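Long-range contact in methylmalonyl-CoA carboxyltransferase 12S subunit (Propionibacterium freudenreichii, PDB 1ON3), which transfers the carboxyl group of methylmalonyl-CoA to the biotin of the 1.3S subunit, forming propanoyl-CoA, as the hexameric core of transcarboxylase: residues P268-D280 and I490-A502. Residues are numbered along the deposited sequence; the frame is centred on the assembly and turned at random. Where two conformers were deposited one is given.
Sequences PNNDVSPNTELRD and IDPADTRRKIASA
Arg496 spends two guanidinium nitrogens on a single backbone oxygen: NE (2.8 Å) and NH2 (3.0 Å) both donate to Asp271 O, which lies in the plane of the guanidinium at its NE-NH2 edge. An extended chain, CG anti to the backbone N (chi1 -176°), carries the group from helix 495-505 to the loop. NH2 also forms a salt bridge with Asp301, and NH1 hydrogen-bonds to Ile299 O, so the loop and the end of helix 293-299 are tied to one side chain. Beside it Val272 lies over the helix, CG1 against Ala500 CB at 3.8 Å and CB over the CA and CB of Arg497. Water 2 bridges the two backbones, accepting from Arg497 N and lying 2.8 Å from Val272 O. Farther along, Asn275 N donates to Ala493 O at 3.0 Å, and Pro274 CA makes a CA-H...O contact with that same oxygen. At the far end Arg279, extended, meets Asp491 side-on in a two-pronged salt bridge: NE to OD2 at 2.9 Å, NH2 to OD1 at 2.7 Å, with the two flat groups only 26° from coplanar. OD2 also accepts from Ala493 N, closing an Asx turn that steadies the carboxylate. Met12 of a neighbouring subunit packs on Arg279 and Pro492. Leu278 reaches inward, CD1 3.5 Å from Pro492 O, and also packs on helix 293-299. The contact thus fastens the loop 268-277 and the short helix 278-281 onto the helix that follows strand 488-489, the outermost strand, within this chain, of the second crotonase-like sheet.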
ATOM      1  N   PRO E 268      14.161 -23.085 -25.463  1.00 18.75           N
ATOM      2  CA  PRO E 268      13.114 -22.521 -26.316  1.00 20.54           C
ATOM      3  C   PRO E 268      13.128 -22.963 -27.767  1.00 24.28           C
ATOM      4  O   PRO E 268      14.172 -22.952 -28.424  1.00 24.81           O
ATOM      5  CB  PRO E 268      13.335 -21.012 -26.195  1.00 20.01           C
ATOM      6  CG  PRO E 268      14.102 -20.855 -24.903  1.00 22.02           C
ATOM      7  CD  PRO E 268      15.030 -22.023 -24.928  1.00 19.00           C
ATOM      8  N   ASN E 269      11.964 -23.366 -28.262  1.00 19.74           N
ATOM      9  CA  ASN E 269      11.821 -23.752 -29.660  1.00 22.84           C
ATOM     10  C   ASN E 269      10.963 -22.607 -30.196  1.00 27.34           C
ATOM     11  O   ASN E 269       9.815 -22.434 -29.770  1.00 23.79           O
ATOM     12  CB  ASN E 269      11.076 -25.080 -29.791  1.00 26.40           C
ATOM     13  CG  ASN E 269      11.037 -25.587 -31.216  1.00 27.06           C
ATOM     14  OD1 ASN E 269      10.580 -24.898 -32.119  1.00 31.28           O
ATOM     15  ND2 ASN E 269      11.518 -26.807 -31.424  1.00 36.77           N
ATOM     16  N   ASN E 270      11.510 -21.808 -31.105  1.00 26.39           N
ATOM     17  CA  ASN E 270      10.744 -20.676 -31.615  1.00 30.08           C
ATOM     18  C   ASN E 270      10.061 -20.889 -32.951  1.00 24.56           C
ATOM     19  O   ASN E 270       9.439 -19.972 -33.482  1.00 26.54           O
ATOM     20  CB  ASN E 270      11.621 -19.425 -31.664  1.00 32.47           C
ATOM     21  CG  ASN E 270      12.153 -19.042 -30.297  1.00 35.12           C
ATOM     22  OD1 ASN E 270      11.386 -18.786 -29.365  1.00 32.73           O
ATOM     23  ND2 ASN E 270      13.473 -19.008 -30.170  1.00 41.13           N
ATOM     24  N   ASP E 271      10.154 -22.090 -33.497  1.00 26.62           N
ATOM     25  CA  ASP E 271       9.485 -22.338 -34.760  1.00 30.41           C
ATOM     26  C   ASP E 271       7.996 -22.554 -34.510  1.00 28.91           C
ATOM     27  O   ASP E 271       7.608 -23.373 -33.674  1.00 26.75           O
ATOM     28  CB  ASP E 271      10.050 -23.568 -35.463  1.00 30.53           C
ATOM     29  CG  ASP E 271       9.364 -23.827 -36.795  1.00 38.72           C
ATOM     30  OD1 ASP E 271       9.449 -22.949 -37.682  1.00 42.75           O
ATOM     31  OD2 ASP E 271       8.728 -24.890 -36.954  1.00 36.79           O
ATOM     32  N   VAL E 272       7.168 -21.813 -35.235  1.00 24.60           N
ATOM     33  CA  VAL E 272       5.727 -21.939 -35.098  1.00 26.42           C
ATOM     34  C   VAL E 272       5.089 -22.181 -36.462  1.00 25.22           C
ATOM     35  O   VAL E 272       3.913 -21.881 -36.670  1.00 23.80           O
ATOM     36  CB  VAL E 272       5.110 -20.673 -34.437  1.00 26.96           C
ATOM     37  CG1 VAL E 272       5.531 -20.601 -32.972  1.00 21.88           C
ATOM     38  CG2 VAL E 272       5.566 -19.420 -35.167  1.00 26.53           C
ATOM     39  N   SER E 273       5.872 -22.745 -37.379  1.00 24.24           N
ATOM     40  CA  SER E 273       5.396 -23.025 -38.730  1.00 24.25           C
ATOM     41  C   SER E 273       4.171 -23.926 -38.665  1.00 25.68           C
ATOM     42  O   SER E 273       3.967 -24.637 -37.682  1.00 25.86           O
ATOM     43  CB  SER E 273       6.500 -23.690 -39.556  1.00 26.53           C
ATOM     44  OG  SER E 273       6.918 -24.902 -38.959  1.00 32.03           O
ATOM     45  N   PRO E 274       3.330 -23.896 -39.709  1.00 23.73           N
ATOM     46  CA  PRO E 274       2.122 -24.728 -39.726  1.00 22.75           C
ATOM     47  C   PRO E 274       2.440 -26.214 -39.727  1.00 24.70           C
ATOM     48  O   PRO E 274       3.502 -26.618 -40.187  1.00 28.36           O
ATOM     49  CB  PRO E 274       1.428 -24.303 -41.023  1.00 22.54           C
ATOM     50  CG  PRO E 274       1.862 -22.872 -41.194  1.00 23.59           C
ATOM     51  CD  PRO E 274       3.339 -22.955 -40.845  1.00 17.16           C
ATOM     52  N   ASN E 275       1.534 -27.018 -39.180  1.00 20.37           N
ATOM     53  CA  ASN E 275       1.697 -28.464 -39.186  1.00 23.50           C
ATOM     54  C   ASN E 275       0.346 -29.023 -39.604  1.00 25.55           C
ATOM     55  O   ASN E 275      -0.582 -29.101 -38.801  1.00 25.62           O
ATOM     56  CB  ASN E 275       2.080 -29.012 -37.811  1.00 25.36           C
ATOM     57  CG  ASN E 275       2.427 -30.492 -37.863  1.00 25.90           C
ATOM     58  OD1 ASN E 275       1.981 -31.209 -38.756  1.00 26.37           O
ATOM     59  ND2 ASN E 275       3.216 -30.955 -36.904  1.00 27.93           N
ATOM     60  N   THR E 276       0.239 -29.410 -40.868  1.00 20.81           N
ATOM     61  CA  THR E 276      -1.009 -29.925 -41.410  1.00 24.15           C
ATOM     62  C   THR E 276      -1.505 -31.225 -40.796  1.00 23.01           C
ATOM     63  O   THR E 276      -2.678 -31.562 -40.942  1.00 21.93           O
ATOM     64  CB  THR E 276      -0.895 -30.115 -42.931  1.00 25.02           C
ATOM     65  OG1 THR E 276       0.139 -31.065 -43.204  1.00 21.33           O
ATOM     66  CG2 THR E 276      -0.553 -28.784 -43.604  1.00 25.79           C
ATOM     67  N   GLU E 277      -0.629 -31.958 -40.113  1.00 23.82           N
ATOM     68  CA  GLU E 277      -1.041 -33.211 -39.499  1.00 23.34           C
ATOM     69  C   GLU E 277      -2.104 -32.959 -38.442  1.00 20.87           C
ATOM     70  O   GLU E 277      -2.912 -33.834 -38.156  1.00 19.80           O
ATOM     71  CB  GLU E 277       0.146 -33.934 -38.858  1.00 29.81           C
ATOM     72  CG  GLU E 277       1.235 -34.337 -39.836  1.00 37.89           C
ATOM     73  CD  GLU E 277       2.336 -35.150 -39.174  1.00 45.58           C
ATOM     74  OE1 GLU E 277       2.108 -36.345 -38.890  1.00 49.03           O
ATOM     75  OE2 GLU E 277       3.426 -34.588 -38.928  1.00 47.40           O
ATOM     76  N   LEU E 278      -2.107 -31.754 -37.877  1.00 21.17           N
ATOM     77  CA  LEU E 278      -3.089 -31.390 -36.855  1.00 20.54           C
ATOM     78  C   LEU E 278      -4.520 -31.395 -37.404  1.00 24.83           C
ATOM     79  O   LEU E 278      -5.488 -31.538 -36.648  1.00 17.88           O
ATOM     80  CB  LEU E 278      -2.769 -30.012 -36.290  1.00 17.95           C
ATOM     81  CG  LEU E 278      -1.679 -29.954 -35.217  1.00 23.78           C
ATOM     82  CD1 LEU E 278      -1.165 -28.518 -35.054  1.00 18.29           C
ATOM     83  CD2 LEU E 278      -2.260 -30.504 -33.898  1.00 20.57           C
ATOM     84  N   ARG E 279      -4.658 -31.231 -38.717  1.00 19.36           N
ATOM     85  CA  ARG E 279      -5.984 -31.235 -39.326  1.00 22.31           C
ATOM     86  C   ARG E 279      -6.598 -32.620 -39.304  1.00 17.92           C
ATOM     87  O   ARG E 279      -7.811 -32.765 -39.442  1.00 23.89           O
ATOM     88  CB  ARG E 279      -5.913 -30.800 -40.786  1.00 19.91           C
ATOM     89  CG  ARG E 279      -5.466 -29.384 -41.021  1.00 24.17           C
ATOM     90  CD  ARG E 279      -5.265 -29.168 -42.509  1.00 22.09           C
ATOM     91  NE  ARG E 279      -4.739 -27.838 -42.790  1.00 21.48           N
ATOM     92  CZ  ARG E 279      -4.121 -27.508 -43.919  1.00 21.55           C
ATOM     93  NH1 ARG E 279      -3.956 -28.417 -44.871  1.00 25.70           N
ATOM     94  NH2 ARG E 279      -3.656 -26.278 -44.090  1.00 22.55           N
ATOM     95  N   ASP E 280      -5.772 -33.644 -39.127  1.00 24.13           N
ATOM     96  CA  ASP E 280      -6.301 -35.005 -39.178  1.00 26.75           C
ATOM     97  C   ASP E 280      -6.442 -35.770 -37.875  1.00 26.49           C
ATOM     98  O   ASP E 280      -6.990 -36.873 -37.861  1.00 30.74           O
ATOM     99  CB  ASP E 280      -5.454 -35.822 -40.155  1.00 31.36           C
ATOM    100  CG  ASP E 280      -5.253 -35.109 -41.479  1.00 33.25           C
ATOM    101  OD1 ASP E 280      -6.262 -34.672 -42.067  1.00 34.22           O
ATOM    102  OD2 ASP E 280      -4.094 -34.982 -41.925  1.00 36.87           O
ATOM    103  N   ILE E 490      -9.855 -20.801 -36.927  1.00 18.32           N
ATOM    104  CA  ILE E 490      -8.535 -21.075 -37.479  1.00 15.97           C
ATOM    105  C   ILE E 490      -8.326 -22.407 -38.170  1.00 12.63           C
ATOM    106  O   ILE E 490      -9.046 -23.366 -37.941  1.00 19.98           O
ATOM    107  CB  ILE E 490      -7.448 -20.992 -36.367  1.00 17.42           C
ATOM    108  CG1 ILE E 490      -7.664 -22.105 -35.325  1.00 16.27           C
ATOM    109  CG2 ILE E 490      -7.495 -19.631 -35.684  1.00 21.28           C
ATOM    110  CD1 ILE E 490      -6.552 -22.204 -34.271  1.00 17.13           C
ATOM    111  N   ASP E 491      -7.303 -22.439 -39.016  1.00 16.82           N
ATOM    112  CA  ASP E 491      -6.890 -23.646 -39.705  1.00 18.99           C
ATOM    113  C   ASP E 491      -6.184 -24.396 -38.565  1.00 17.57           C
ATOM    114  O   ASP E 491      -5.272 -23.850 -37.921  1.00 17.61           O
ATOM    115  CB  ASP E 491      -5.904 -23.269 -40.822  1.00 16.59           C
ATOM    116  CG  ASP E 491      -5.250 -24.470 -41.488  1.00 18.85           C
ATOM    117  OD1 ASP E 491      -4.575 -24.247 -42.516  1.00 17.81           O
ATOM    118  OD2 ASP E 491      -5.379 -25.615 -41.001  1.00 16.78           O
ATOM    119  N   PRO E 492      -6.610 -25.637 -38.281  1.00 15.58           N
ATOM    120  CA  PRO E 492      -5.984 -26.417 -37.203  1.00 15.24           C
ATOM    121  C   PRO E 492      -4.465 -26.418 -37.305  1.00 17.91           C
ATOM    122  O   PRO E 492      -3.756 -26.474 -36.292  1.00 16.49           O
ATOM    123  CB  PRO E 492      -6.576 -27.811 -37.395  1.00 13.99           C
ATOM    124  CG  PRO E 492      -7.946 -27.517 -37.956  1.00 12.67           C
ATOM    125  CD  PRO E 492      -7.685 -26.402 -38.938  1.00 16.59           C
ATOM    126  N   ALA E 493      -3.963 -26.343 -38.534  1.00 17.23           N
ATOM    127  CA  ALA E 493      -2.523 -26.357 -38.768  1.00 18.67           C
ATOM    128  C   ALA E 493      -1.772 -25.193 -38.126  1.00 16.31           C
ATOM    129  O   ALA E 493      -0.572 -25.300 -37.890  1.00 19.56           O
ATOM    130  CB  ALA E 493      -2.235 -26.388 -40.286  1.00 16.38           C
ATOM    131  N   ASP E 494      -2.467 -24.086 -37.857  1.00 15.51           N
ATOM    132  CA  ASP E 494      -1.841 -22.902 -37.259  1.00 14.87           C
ATOM    133  C   ASP E 494      -1.995 -22.813 -35.734  1.00 17.21           C
ATOM    134  O   ASP E 494      -1.639 -21.801 -35.141  1.00 17.23           O
ATOM    135  CB  ASP E 494      -2.426 -21.612 -37.858  1.00 17.34           C
ATOM    136  CG  ASP E 494      -2.304 -21.545 -39.384  1.00 18.08           C
ATOM    137  OD1 ASP E 494      -1.268 -21.966 -39.926  1.00 22.99           O
ATOM    138  OD2 ASP E 494      -3.242 -21.043 -40.035  1.00 19.11           O
ATOM    139  N   THR E 495      -2.530 -23.858 -35.110  1.00 15.45           N
ATOM    140  CA  THR E 495      -2.748 -23.839 -33.663  1.00 14.95           C
ATOM    141  C   THR E 495      -1.544 -23.386 -32.829  1.00 14.89           C
ATOM    142  O   THR E 495      -1.663 -22.472 -32.006  1.00 15.30           O
ATOM    143  CB  THR E 495      -3.229 -25.211 -33.179  1.00 15.23           C
ATOM    144  OG1 THR E 495      -4.427 -25.556 -33.887  1.00 13.92           O
ATOM    145  CG2 THR E 495      -3.546 -25.179 -31.668  1.00 15.60           C
ATOM    146  N   ARG E 496      -0.389 -24.007 -33.035  1.00 16.13           N
ATOM    147  CA  ARG E 496       0.795 -23.619 -32.266  1.00 14.59           C
ATOM    148  C   ARG E 496       1.081 -22.128 -32.417  1.00 16.31           C
ATOM    149  O   ARG E 496       1.305 -21.429 -31.427  1.00 13.65           O
ATOM    150  CB  ARG E 496       2.010 -24.436 -32.696  1.00 13.85           C
ATOM    151  CG  ARG E 496       3.278 -24.162 -31.874  1.00 14.76           C
ATOM    152  CD  ARG E 496       4.387 -25.112 -32.279  1.00 17.46           C
ATOM    153  NE  ARG E 496       5.727 -24.583 -32.021  1.00 18.64           N
ATOM    154  CZ  ARG E 496       6.314 -24.533 -30.830  1.00 22.05           C
ATOM    155  NH1 ARG E 496       5.687 -24.986 -29.742  1.00 19.00           N
ATOM    156  NH2 ARG E 496       7.543 -24.032 -30.731  1.00 14.66           N
ATOM    157  N   ARG E 497       1.071 -21.626 -33.650  1.00 15.19           N
ATOM    158  CA  ARG E 497       1.321 -20.198 -33.854  1.00 16.99           C
ATOM    159  C   ARG E 497       0.303 -19.320 -33.127  1.00 18.32           C
ATOM    160  O   ARG E 497       0.679 -18.353 -32.475  1.00 17.27           O
ATOM    161  CB  ARG E 497       1.304 -19.845 -35.347  1.00 14.99           C
ATOM    162  CG  ARG E 497       1.527 -18.379 -35.640  1.00 18.68           C
ATOM    163  CD  ARG E 497       1.855 -18.168 -37.114  1.00 23.44           C
ATOM    164  NE  ARG E 497       0.741 -18.503 -37.995  1.00 22.68           N
ATOM    165  CZ  ARG E 497      -0.297 -17.704 -38.225  1.00 25.10           C
ATOM    166  NH1 ARG E 497      -0.365 -16.522 -37.640  1.00 28.47           N
ATOM    167  NH2 ARG E 497      -1.270 -18.089 -39.047  1.00 26.50           N
ATOM    168  N   LYS E 498      -0.986 -19.628 -33.247  1.00 20.19           N
ATOM    169  CA  LYS E 498      -1.979 -18.799 -32.567  1.00 17.36           C
ATOM    170  C   LYS E 498      -1.769 -18.792 -31.038  1.00 19.29           C
ATOM    171  O   LYS E 498      -1.852 -17.744 -30.400  1.00 17.50           O
ATOM    172  CB  LYS E 498      -3.401 -19.252 -32.918  1.00 18.04           C
ATOM    173  CG  LYS E 498      -4.037 -18.478 -34.096  1.00 23.54           C
ATOM    174  CD  LYS E 498      -3.165 -18.538 -35.340  1.00 29.08           C
ATOM    175  CE  LYS E 498      -3.808 -17.836 -36.540  1.00 31.64           C
ATOM    176  NZ  LYS E 498      -4.086 -16.376 -36.315  1.00 35.06           N
ATOM    177  N   ILE E 499      -1.479 -19.954 -30.459  1.00 16.57           N
ATOM    178  CA  ILE E 499      -1.240 -20.047 -29.016  1.00 16.77           C
ATOM    179  C   ILE E 499       0.031 -19.276 -28.639  1.00 16.34           C
ATOM    180  O   ILE E 499       0.068 -18.545 -27.645  1.00 16.76           O
ATOM    181  CB  ILE E 499      -1.076 -21.531 -28.582  1.00 15.43           C
ATOM    182  CG1 ILE E 499      -2.402 -22.276 -28.759  1.00 16.12           C
ATOM    183  CG2 ILE E 499      -0.596 -21.612 -27.132  1.00 14.14           C
ATOM    184  CD1 ILE E 499      -2.281 -23.787 -28.551  1.00 15.59           C
ATOM    185  N   ALA E 500       1.071 -19.429 -29.450  1.00 20.88           N
ATOM    186  CA  ALA E 500       2.342 -18.762 -29.177  1.00 18.82           C
ATOM    187  C   ALA E 500       2.231 -17.245 -29.193  1.00 18.94           C
ATOM    188  O   ALA E 500       2.768 -16.571 -28.320  1.00 19.01           O
ATOM    189  CB  ALA E 500       3.401 -19.218 -30.179  1.00 18.11           C
ATOM    190  N   SER E 501       1.530 -16.699 -30.179  1.00 20.85           N
ATOM    191  CA  SER E 501       1.399 -15.252 -30.274  1.00 20.33           C
ATOM    192  C   SER E 501       0.534 -14.715 -29.152  1.00 19.44           C
ATOM    193  O   SER E 501       0.778 -13.626 -28.633  1.00 17.75           O
ATOM    194  CB  SER E 501       0.788 -14.882 -31.624  0.50 19.89           C
ATOM    195  OG  SER E 501       1.490 -15.532 -32.668  0.50 19.30           O
ATOM    196  N   ALA E 502      -0.489 -15.474 -28.781  1.00 18.19           N
ATOM    197  CA  ALA E 502      -1.365 -15.043 -27.705  1.00 18.92           C
ATOM    198  C   ALA E 502      -0.550 -14.974 -26.410  1.00 16.26           C
ATOM    199  O   ALA E 502      -0.625 -13.996 -25.665  1.00 18.04           O
ATOM    200  CB  ALA E 502      -2.522 -16.015 -27.550  1.00 17.48           C
TER
HETATM  201  O   HOH W   1       1.040 -21.183 -38.463  1.00 18.44           O
HETATM  202  O   HOH W   2       1.361 -23.046 -36.263  1.00 22.06           O